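Local coordinates for Methylcobalamin\: coenzyme M methyltransferase (Methanosarcina mazei, PDB 4AY7), which catalyses the transfer of a methyl group from a methylated corrinoid to coenzyme M, a zinc-dependent step of methanogenesis, at residues A50-P53 and E54-T57; D123-R127 and G128-V132; P131-L134 and E135-I139; E142-G145 and P146-I150; G249-N252 and P253-D257. One frame throughout, in Å; residues are numbered along the deposited sequence.

All five contacts are local, each joining adjoining segments of the URO-D type TIM barrel, and none encloses or crosses another. Nearest the N terminus, interaction 1 folds the loop after helix 42-48 into helix 54-57. Interaction 2 turns the chain into helix 130-144, and interaction 3, which shares Pro131 and Val132 with it, continues along that helix. Interaction 4 closes the bend from the end of the same helix to strand 150-155. Thr57 packs on Val132, joining interaction 1 to interactions 2 and 3, while Ile137 touches Ile150, joining interaction 3 to 4. Interaction 5 stands apart, across the chain's centre, where the loop after strand 242-246 enters helix 252-259.

Interaction 1 of 5, residues A50-P53 and E54-T57; sequences APWP and EAHT
Trp52 and His56 form the tight half of this turn. The imidazole comes over one face of the indole, with CE1 over the ring, offset toward its rim, and His56 NE2 3.4 Å from Trp52 CG; the planes meet at 35°, too oblique for a stack or an edge-to-face pair. At the indole edge, in its plane, Ala55 CB approaches Trp52 CD1 at 4.0 Å. A cis peptide before Pro53 leads the chain into a short, weakly bonded helical turn, 54-57; Ala55 N donates back to Pro51 O (2.8 Å) and His56 N to Pro53 O (2.8 Å). The other flank is looser and faces solvent: Glu54, bent at chi2 (102°), merely leans across Pro51, with OE1 3.6 Å from CG of that proline. With an alanine in place of Trp52 the face beneath His56 would be lost, and the imidazole would probably be held less firmly while a gap opened beside Gln38 and Gln103, two coenzyme M-binding residues that the indole touches. Ala50, Trp52 and Ala55 all rest on Leu65 of helix 59-71, whereas His56 packs on Met97 and Pro104, next to the antiparallel strands 94-96 and 105-108.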
# COMPACT_ATOMS: atom_id res chain seq x y z
N ALA A 50 10.39 10.16 -16.34
CA ALA A 50 8.98 10.06 -15.85
C ALA A 50 8.92 10.71 -14.48
O ALA A 50 8.69 10.00 -13.47
CB ALA A 50 8.54 8.62 -15.77
N PRO A 51 9.13 12.04 -14.42
CA PRO A 51 9.05 12.70 -13.11
C PRO A 51 7.62 12.79 -12.56
O PRO A 51 6.67 12.85 -13.32
CB PRO A 51 9.57 14.08 -13.40
CG PRO A 51 9.10 14.35 -14.80
CD PRO A 51 9.33 13.03 -15.50
N TRP A 52 7.51 12.90 -11.24
CA TRP A 52 6.34 13.49 -10.62
C TRP A 52 6.41 14.96 -10.90
O TRP A 52 7.51 15.55 -10.98
CB TRP A 52 6.38 13.33 -9.10
CG TRP A 52 6.37 11.91 -8.55
CD1 TRP A 52 6.19 10.70 -9.24
CD2 TRP A 52 6.51 11.53 -7.15
NE1 TRP A 52 6.19 9.64 -8.38
CE2 TRP A 52 6.42 10.06 -7.10
CE3 TRP A 52 6.75 12.23 -5.97
CZ2 TRP A 52 6.56 9.38 -5.96
CZ3 TRP A 52 6.90 11.50 -4.79
CH2 TRP A 52 6.74 10.10 -4.78
N PRO A 53 5.25 15.61 -11.03
CA PRO A 53 3.89 15.10 -10.93
C PRO A 53 3.32 14.46 -12.18
O PRO A 53 2.29 13.81 -12.08
CB PRO A 53 3.07 16.36 -10.62
CG PRO A 53 3.84 17.46 -11.18
CD PRO A 53 5.28 17.08 -10.96
N GLU A 54 3.97 14.61 -13.32
CA GLU A 54 3.45 14.07 -14.55
C GLU A 54 3.24 12.61 -14.56
O GLU A 54 2.30 12.15 -15.24
CB GLU A 54 4.37 14.39 -15.74
CG GLU A 54 4.42 15.89 -16.06
CD GLU A 54 5.71 16.54 -15.51
OE1 GLU A 54 6.07 16.30 -14.28
OE2 GLU A 54 6.38 17.25 -16.32
N ALA A 55 4.11 11.87 -13.86
CA ALA A 55 3.92 10.42 -13.65
C ALA A 55 2.63 10.09 -12.86
O ALA A 55 2.30 8.90 -12.77
CB ALA A 55 5.12 9.74 -12.97
N HIS A 56 2.00 11.07 -12.22
CA HIS A 56 0.71 10.84 -11.56
C HIS A 56 -0.45 10.97 -12.51
O HIS A 56 -1.53 10.46 -12.27
CB HIS A 56 0.50 11.78 -10.40
CG HIS A 56 1.63 11.86 -9.39
ND1 HIS A 56 2.16 10.78 -8.72
CD2 HIS A 56 2.19 12.98 -8.81
CE1 HIS A 56 3.02 11.21 -7.79
NE2 HIS A 56 3.08 12.58 -7.89
N THR A 57 -0.27 11.68 -13.61
CA THR A 57 -1.40 12.12 -14.47
C THR A 57 -1.38 11.49 -15.88
O THR A 57 -2.36 11.55 -16.61
CB THR A 57 -1.42 13.66 -14.57
OG1 THR A 57 -0.20 14.17 -15.18
CG2 THR A 57 -1.47 14.30 -13.17

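Interaction 2 of 5, residues D123-R127 and G128-V132; sequences DLLQR and GRIPV
A type II' beta turn from Arg127 to Ile130 delivers the chain into helix 130-144, with Arg129 at the N-cap position. Ile130 N donates to Arg127 O at 3.3 Å, and Gly128 takes the positive phi (62°) of the turn, where a side chain would collide with Arg127 O. A water links Gln126 O, just ahead of the turn, to Gly128 O (2.6 Å) within it, donating to both. Ile130 points back at the preceding 3-10 segment: its CG2 lies 3.3 Å from Leu125 O and 4.0 Å from Leu125 CD2, while CD1 meets Leu124 CG at 4.1 Å, the two side chains crossing at about a right angle. In the TIM barrel this entry is wedged between helices 86-90 and 178-202, Ile130 touching Val86 and Tyr195. Cutting Ile130 back to an alanine would take away CG2 and the CG1-CD1 arm, and Leu124 and Leu125 would probably be left without this apolar partner. Arg129 points away, its NE in a salt bridge with Glu89 and its NH1 bonded to the 3-sulfinoalanine formed from Cys83. On the exposed side Arg127, extended from CG to NE, forms a salt bridge with Asp123 (NE to OD1 2.6 Å), approaching that oxygen from above the carboxylate plane.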
# COMPACT_ATOMS: atom_id res chain seq x y z
N ASP A 123 -20.72 6.89 -11.50
CA ASP A 123 -19.68 6.79 -12.48
C ASP A 123 -18.27 6.97 -11.90
O ASP A 123 -17.37 7.47 -12.60
CB ASP A 123 -19.91 7.82 -13.57
CG ASP A 123 -19.82 9.25 -13.04
OD1 ASP A 123 -19.91 9.48 -11.80
OD2 ASP A 123 -19.66 10.17 -13.86
N LEU A 124 -18.13 6.58 -10.63
CA LEU A 124 -16.86 6.67 -9.90
C LEU A 124 -15.66 6.32 -10.79
O LEU A 124 -14.68 7.04 -10.84
CB LEU A 124 -16.87 5.69 -8.74
CG LEU A 124 -15.63 5.77 -7.84
CD1 LEU A 124 -15.50 7.13 -7.22
CD2 LEU A 124 -15.72 4.67 -6.79
N LEU A 125 -15.76 5.22 -11.52
CA LEU A 125 -14.58 4.71 -12.25
C LEU A 125 -14.11 5.56 -13.43
O LEU A 125 -13.00 5.40 -13.95
CB LEU A 125 -14.82 3.25 -12.64
CG LEU A 125 -14.91 2.19 -11.50
CD1 LEU A 125 -15.10 0.82 -12.13
CD2 LEU A 125 -13.73 2.13 -10.45
N GLN A 126 -14.93 6.47 -13.87
CA GLN A 126 -14.55 7.42 -14.91
C GLN A 126 -14.03 8.73 -14.37
O GLN A 126 -13.52 9.55 -15.15
CB GLN A 126 -15.71 7.68 -15.87
CG GLN A 126 -16.10 6.51 -16.75
CD GLN A 126 -17.57 6.20 -16.59
OE1 GLN A 126 -18.41 6.44 -17.49
NE2 GLN A 126 -17.92 5.73 -15.38
N ARG A 127 -14.12 8.90 -13.06
CA ARG A 127 -13.74 10.13 -12.39
C ARG A 127 -12.29 10.26 -11.98
O ARG A 127 -11.62 9.28 -11.71
CB ARG A 127 -14.61 10.35 -11.17
CG ARG A 127 -16.06 10.58 -11.54
CD ARG A 127 -16.87 11.03 -10.33
NE ARG A 127 -18.27 11.27 -10.76
CZ ARG A 127 -19.07 12.21 -10.28
NH1 ARG A 127 -18.63 13.00 -9.30
NH2 ARG A 127 -20.32 12.35 -10.77
N GLY A 128 -11.78 11.51 -12.00
CA GLY A 128 -10.43 11.76 -11.52
C GLY A 128 -9.42 11.03 -12.38
O GLY A 128 -9.56 10.99 -13.59
N ARG A 129 -8.45 10.42 -11.71
CA ARG A 129 -7.36 9.71 -12.35
C ARG A 129 -7.53 8.19 -12.27
O ARG A 129 -6.62 7.44 -12.63
CB ARG A 129 -6.07 10.21 -11.76
CG ARG A 129 -5.76 11.65 -12.04
CD ARG A 129 -4.49 12.08 -11.30
NE ARG A 129 -4.69 12.24 -9.86
CZ ARG A 129 -3.97 11.66 -8.93
NH1 ARG A 129 -2.95 10.90 -9.26
NH2 ARG A 129 -4.26 11.88 -7.65
N ILE A 130 -8.73 7.73 -11.92
CA ILE A 130 -9.01 6.32 -11.91
C ILE A 130 -8.69 5.74 -13.27
O ILE A 130 -7.98 4.72 -13.39
CB ILE A 130 -10.44 5.97 -11.38
CG1 ILE A 130 -10.44 6.19 -9.85
CG2 ILE A 130 -10.77 4.48 -11.63
CD1 ILE A 130 -11.78 5.97 -9.19
N PRO A 131 -9.14 6.38 -14.31
CA PRO A 131 -8.78 5.83 -15.60
C PRO A 131 -7.28 5.88 -15.98
O PRO A 131 -6.86 5.07 -16.82
CB PRO A 131 -9.58 6.74 -16.57
CG PRO A 131 -10.71 7.29 -15.75
CD PRO A 131 -10.03 7.56 -14.45
N VAL A 132 -6.48 6.75 -15.37
CA VAL A 132 -5.03 6.73 -15.58
C VAL A 132 -4.42 5.43 -14.96
O VAL A 132 -3.61 4.74 -15.62
CB VAL A 132 -4.33 7.93 -14.92
CG1 VAL A 132 -2.87 7.90 -15.23
CG2 VAL A 132 -4.85 9.26 -15.52
O HOH W 1 -11.48 11.46 -15.33

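Interaction 3 of 5, residues P131-L134 and E135-I139; sequences PVVL and EAIKI
Peptide carbonyls are the flat groups through which Pro131-Leu134 meets Glu135-Ile139. Glu135 N reaches Pro131 O (3.1 Å) from above the carbonyl plane, 41° out of it, and Glu135 CB also lies against that oxygen, at 3.3 Å. The carbonyl of Val133 is met differently, by Ile137 N almost straight ahead of its C=O bond at 3.0 Å. Around the carbonyl of Leu134 the long side chain of Lys138 is wrapped: bent at chi3 and chi4, it curls so that CE comes to 3.3 Å from Leu134 O, the oxygen that also accepts the hydrogen bond of Lys138 N (3.3 Å). The curl also brings NZ towards the carboxylate of Glu135, but at 3.6 Å from OE1 this is a long salt bridge and probably a modest one. With Ala136 N bonded to Val132 O, four successive i to i+4 bonds carry the helix through the contact.

The apolar side chains add a smaller share. Ile137 keeps CG1 beside its backbone N (chi1 -68°), and the chain then extends back towards the preceding turn, where CD1 meets Val133 CG1 at 4.0 Å and, more loosely, Leu134 CD2 at 4.4 Å. Each polar and apolar pair thus links successive turns of helix 130-144. Its flanks face different neighbours: Val133, Leu134 and Ile137 pack on Met199 of helix 178-202, Val132 and Glu135 on Pro59 of helix 59-71, and Ala136 and Ile137 on Leu80 of the barrel strand 78-80.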
# COMPACT_ATOMS: atom_id res chain seq x y z
N PRO A 131 -9.14 6.38 -14.31
CA PRO A 131 -8.78 5.83 -15.60
C PRO A 131 -7.28 5.88 -15.98
O PRO A 131 -6.86 5.07 -16.82
CB PRO A 131 -9.58 6.74 -16.57
CG PRO A 131 -10.71 7.29 -15.75
CD PRO A 131 -10.03 7.56 -14.45
N VAL A 132 -6.48 6.75 -15.37
CA VAL A 132 -5.03 6.73 -15.58
C VAL A 132 -4.42 5.43 -14.96
O VAL A 132 -3.61 4.74 -15.62
CB VAL A 132 -4.33 7.93 -14.92
CG1 VAL A 132 -2.87 7.90 -15.23
CG2 VAL A 132 -4.85 9.26 -15.52
N VAL A 133 -4.83 5.12 -13.72
CA VAL A 133 -4.34 3.94 -13.04
C VAL A 133 -4.77 2.66 -13.75
O VAL A 133 -3.93 1.80 -13.99
CB VAL A 133 -4.83 3.89 -11.59
CG1 VAL A 133 -4.38 2.56 -10.94
CG2 VAL A 133 -4.21 5.09 -10.83
N LEU A 134 -6.02 2.58 -14.19
CA LEU A 134 -6.46 1.36 -14.87
C LEU A 134 -5.74 1.18 -16.18
O LEU A 134 -5.33 0.09 -16.54
CB LEU A 134 -7.99 1.37 -15.07
CG LEU A 134 -8.79 1.50 -13.76
CD1 LEU A 134 -10.28 1.39 -14.07
CD2 LEU A 134 -8.40 0.43 -12.68
N GLU A 135 -5.56 2.23 -16.92
CA GLU A 135 -4.82 2.13 -18.14
C GLU A 135 -3.33 1.79 -17.92
O GLU A 135 -2.76 1.07 -18.71
CB GLU A 135 -5.00 3.41 -18.93
CG GLU A 135 -4.12 3.49 -20.15
CD GLU A 135 -4.63 2.63 -21.32
OE1 GLU A 135 -5.65 1.86 -21.19
OE2 GLU A 135 -4.03 2.81 -22.42
N ALA A 136 -2.72 2.30 -16.87
CA ALA A 136 -1.29 2.02 -16.60
C ALA A 136 -1.08 0.54 -16.23
O ALA A 136 -0.13 -0.08 -16.67
CB ALA A 136 -0.70 2.95 -15.53
N ILE A 137 -2.06 -0.02 -15.52
CA ILE A 137 -2.03 -1.46 -15.18
C ILE A 137 -2.03 -2.28 -16.44
O ILE A 137 -1.24 -3.19 -16.57
CB ILE A 137 -3.22 -1.87 -14.29
CG1 ILE A 137 -3.05 -1.20 -12.92
CG2 ILE A 137 -3.29 -3.40 -14.23
CD1 ILE A 137 -4.35 -1.23 -12.06
N LYS A 138 -2.89 -1.92 -17.38
CA LYS A 138 -2.93 -2.66 -18.67
C LYS A 138 -1.66 -2.52 -19.47
O LYS A 138 -1.18 -3.47 -20.08
CB LYS A 138 -4.09 -2.18 -19.51
CG LYS A 138 -5.42 -2.48 -18.83
CD LYS A 138 -6.56 -1.79 -19.55
CE LYS A 138 -7.61 -1.23 -18.57
NZ LYS A 138 -8.08 0.06 -19.16
N ILE A 139 -1.09 -1.32 -19.44
CA ILE A 139 0.21 -1.11 -20.12
C ILE A 139 1.32 -1.96 -19.47
O ILE A 139 2.13 -2.56 -20.17
CB ILE A 139 0.64 0.32 -20.05
CG1 ILE A 139 -0.35 1.20 -20.84
CG2 ILE A 139 2.05 0.52 -20.63
CD1 ILE A 139 -0.02 2.68 -20.68

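Interaction 4 of 5, residues E142-G145 and P146-I150; sequences EKVG and PDVPI
Val144 and Val148 point their side chains at each other across the end of a helix and meet at about a right angle. Val144 contributes CG2, the methyl lodged between its own backbone N and carbonyl carbon (chi1 -58°), which touches Val148 CB at 3.9 Å. From the other side Val148, with CG1 anti to its N, leaves CG2 to lie against Val144 CB at 4.1 Å. Between the side chains the contact is purely apolar and small, and Leu67 and His70 of helix 59-71 extend it, touching Val144 and Val148 respectively.

The two valines are brought round by the intervening residues. Gly145 leaves the helical conformation with phi 79°; a side chain here would run into the ring of Pro146 and into the carbonyl oxygen of Val144. From Gly145 to Val148 the chain makes a type I beta turn whose ends stand apart, Gly145 O being 4.0 Å from Val148 N, too far for a direct bond. A water does some of the tying instead: it donates to Val144 O (2.7 Å) and accepts from Asp147 N (2.8 Å), so that a carbonyl at the helix end and an amide inside the turn are both satisfied. Arg141, one turn back in the helix, adds a further clamp by donating from NH1 to the carbonyls of both Gly145 and Val148.

Beyond Val148 the chain enters strand 150-155, neighbour of the parallel strand 78-80. The bend is thus a helix-to-strand return of the kind that completes a beta-alpha-beta crossover in a TIM barrel.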
# COMPACT_ATOMS: atom_id res chain seq x y z
N GLU A 142 0.85 -5.67 -20.35
CA GLU A 142 1.22 -5.99 -21.70
C GLU A 142 2.72 -6.09 -21.82
O GLU A 142 3.20 -6.88 -22.59
CB GLU A 142 0.68 -4.94 -22.70
CG GLU A 142 1.01 -5.28 -24.13
CD GLU A 142 0.19 -4.49 -25.15
OE1 GLU A 142 -0.40 -3.40 -24.82
OE2 GLU A 142 0.17 -4.97 -26.32
N LYS A 143 3.46 -5.27 -21.08
CA LYS A 143 4.92 -5.27 -21.21
C LYS A 143 5.58 -6.43 -20.46
O LYS A 143 6.52 -7.03 -20.96
CB LYS A 143 5.56 -4.01 -20.67
CG LYS A 143 6.85 -3.73 -21.42
CD LYS A 143 8.04 -3.53 -20.51
CE LYS A 143 9.31 -3.28 -21.36
NZ LYS A 143 10.11 -2.22 -20.67
N VAL A 144 5.16 -6.68 -19.24
CA VAL A 144 5.80 -7.74 -18.45
C VAL A 144 5.22 -9.15 -18.64
O VAL A 144 5.86 -10.15 -18.28
CB VAL A 144 5.76 -7.42 -16.96
CG1 VAL A 144 6.44 -6.10 -16.72
CG2 VAL A 144 4.32 -7.48 -16.39
N GLY A 145 4.00 -9.24 -19.18
CA GLY A 145 3.42 -10.55 -19.39
C GLY A 145 2.82 -11.15 -18.12
O GLY A 145 2.70 -10.46 -17.05
N PRO A 146 2.38 -12.41 -18.23
CA PRO A 146 1.54 -12.97 -17.22
C PRO A 146 2.29 -13.42 -15.97
O PRO A 146 1.64 -13.61 -14.94
CB PRO A 146 0.89 -14.19 -17.92
CG PRO A 146 1.89 -14.58 -18.96
CD PRO A 146 2.60 -13.32 -19.37
N ASP A 147 3.61 -13.52 -16.03
CA ASP A 147 4.38 -14.12 -14.93
C ASP A 147 4.99 -13.20 -13.87
O ASP A 147 5.63 -13.70 -12.93
CB ASP A 147 5.47 -15.01 -15.50
CG ASP A 147 4.88 -16.18 -16.32
OD1 ASP A 147 3.70 -16.61 -16.13
OD2 ASP A 147 5.65 -16.72 -17.13
N VAL A 148 4.79 -11.90 -14.01
CA VAL A 148 5.18 -10.91 -13.04
C VAL A 148 3.95 -10.37 -12.39
O VAL A 148 2.99 -9.99 -13.11
CB VAL A 148 5.92 -9.79 -13.73
CG1 VAL A 148 6.33 -8.71 -12.74
CG2 VAL A 148 7.14 -10.34 -14.41
N PRO A 149 3.94 -10.28 -11.07
CA PRO A 149 2.74 -9.78 -10.41
C PRO A 149 2.66 -8.23 -10.41
O PRO A 149 3.67 -7.57 -10.33
CB PRO A 149 2.92 -10.30 -8.99
CG PRO A 149 4.38 -10.27 -8.74
CD PRO A 149 5.00 -10.61 -10.10
N ILE A 150 1.45 -7.69 -10.44
CA ILE A 150 1.16 -6.28 -10.41
C ILE A 150 0.44 -6.04 -9.14
O ILE A 150 -0.56 -6.68 -8.86
CB ILE A 150 0.28 -5.83 -11.59
CG1 ILE A 150 0.98 -6.13 -12.90
CG2 ILE A 150 -0.07 -4.32 -11.47
CD1 ILE A 150 0.15 -5.75 -14.12
O HOH W 2 5.56 -12.84 -17.93

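Interaction 5 of 5, residues G249-N252 and P253-D257; sequences GNVN and PILSD
With chi1 at 64°, Ile254 tucks CG1 between its backbone N and carbonyl carbon, turned back towards Val251, whose CB it meets at 4.0 Å. Leu255 instead swings CG anti to its N (chi1 -167°), which lays its side chain alongside that of Asn252, the two pointing the same way with CD2 3.7 Å from Asn252 OD1. These contacts belong to the opening turn of helix 252-259 in the TIM barrel, just after the strand and loop that carry the zinc ligands His246 and Cys248; the side chain of Val251 lies about 8 Å from the metal. Asn250 centres an inverse gamma turn ahead of the helix, its ND2 bonded to Asp217 OD1, and its carbonyl oxygen rests 3.4 Å from Pro253 CD.

Pro253, which has no N-H to offer, sits in the first turn, where no donor is needed. The bonds start with the residue after it: Val251 O takes a hydrogen bond from Ile254 N at 3.0 Å, the donor lying above the carbonyl plane, and a second, weak one from Leu255 N (2.9 Å). Leu255 N is also weakly shared with Asn252 O. The side-chain amide of Asn252 is anchored through ND2, which donates to Ile272 O. Asn252 O has a further partner, a water that donates to it at 2.6 Å and accepts from Ser256 N at 3.0 Å.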
# COMPACT_ATOMS: atom_id res chain seq x y z
N GLY A 249 3.16 3.29 11.39
CA GLY A 249 3.23 3.76 12.77
C GLY A 249 3.38 2.62 13.77
O GLY A 249 3.61 1.48 13.39
N ASN A 250 3.25 2.98 15.06
CA ASN A 250 3.37 2.04 16.20
C ASN A 250 2.04 1.25 16.31
O ASN A 250 1.20 1.56 17.13
CB ASN A 250 3.60 2.88 17.48
CG ASN A 250 4.65 4.00 17.27
OD1 ASN A 250 5.84 3.72 17.26
ND2 ASN A 250 4.20 5.24 17.04
N VAL A 251 1.85 0.28 15.42
CA VAL A 251 0.65 -0.53 15.36
C VAL A 251 0.63 -1.70 16.34
O VAL A 251 -0.32 -2.43 16.29
CB VAL A 251 0.37 -1.10 13.93
CG1 VAL A 251 0.08 0.00 12.95
CG2 VAL A 251 1.52 -1.95 13.39
N ASN A 252 1.62 -1.92 17.22
CA ASN A 252 1.52 -3.09 18.11
C ASN A 252 0.19 -3.21 18.89
O ASN A 252 -0.30 -4.34 19.10
CB ASN A 252 2.68 -3.20 19.07
CG ASN A 252 3.92 -3.74 18.40
OD1 ASN A 252 3.83 -4.51 17.46
ND2 ASN A 252 5.06 -3.23 18.77
N PRO A 253 -0.41 -2.07 19.30
CA PRO A 253 -1.64 -2.19 20.13
C PRO A 253 -2.87 -2.67 19.36
O PRO A 253 -3.84 -3.09 19.97
CB PRO A 253 -1.84 -0.81 20.71
CG PRO A 253 -0.49 -0.11 20.56
CD PRO A 253 0.21 -0.72 19.39
N ILE A 254 -2.73 -2.78 18.04
CA ILE A 254 -3.75 -3.30 17.18
C ILE A 254 -3.31 -4.35 16.22
O ILE A 254 -4.12 -4.82 15.44
CB ILE A 254 -4.41 -2.14 16.30
CG1 ILE A 254 -3.41 -1.47 15.31
CG2 ILE A 254 -5.15 -1.13 17.18
CD1 ILE A 254 -4.09 -0.60 14.24
N LEU A 255 -2.02 -4.73 16.26
CA LEU A 255 -1.48 -5.75 15.38
C LEU A 255 -2.31 -7.02 15.38
O LEU A 255 -2.60 -7.55 14.32
CB LEU A 255 -0.02 -6.04 15.73
CG LEU A 255 0.74 -6.86 14.71
CD1 LEU A 255 0.62 -6.22 13.31
CD2 LEU A 255 2.21 -6.98 15.15
N SER A 256 -2.67 -7.53 16.56
CA SER A 256 -3.48 -8.76 16.65
C SER A 256 -4.90 -8.57 16.03
O SER A 256 -5.37 -9.42 15.31
CB SER A 256 -3.56 -9.27 18.11
OG SER A 256 -4.21 -10.51 18.16
N ASP A 257 -5.44 -7.37 16.16
CA ASP A 257 -6.74 -6.99 15.55
C ASP A 257 -6.60 -6.87 14.05
O ASP A 257 -7.48 -7.33 13.34
CB ASP A 257 -7.26 -5.71 16.15
CG ASP A 257 -7.46 -5.79 17.64
OD1 ASP A 257 -8.30 -6.61 18.01
OD2 ASP A 257 -6.78 -5.06 18.43
O HOH W 3 -1.90 -6.39 19.22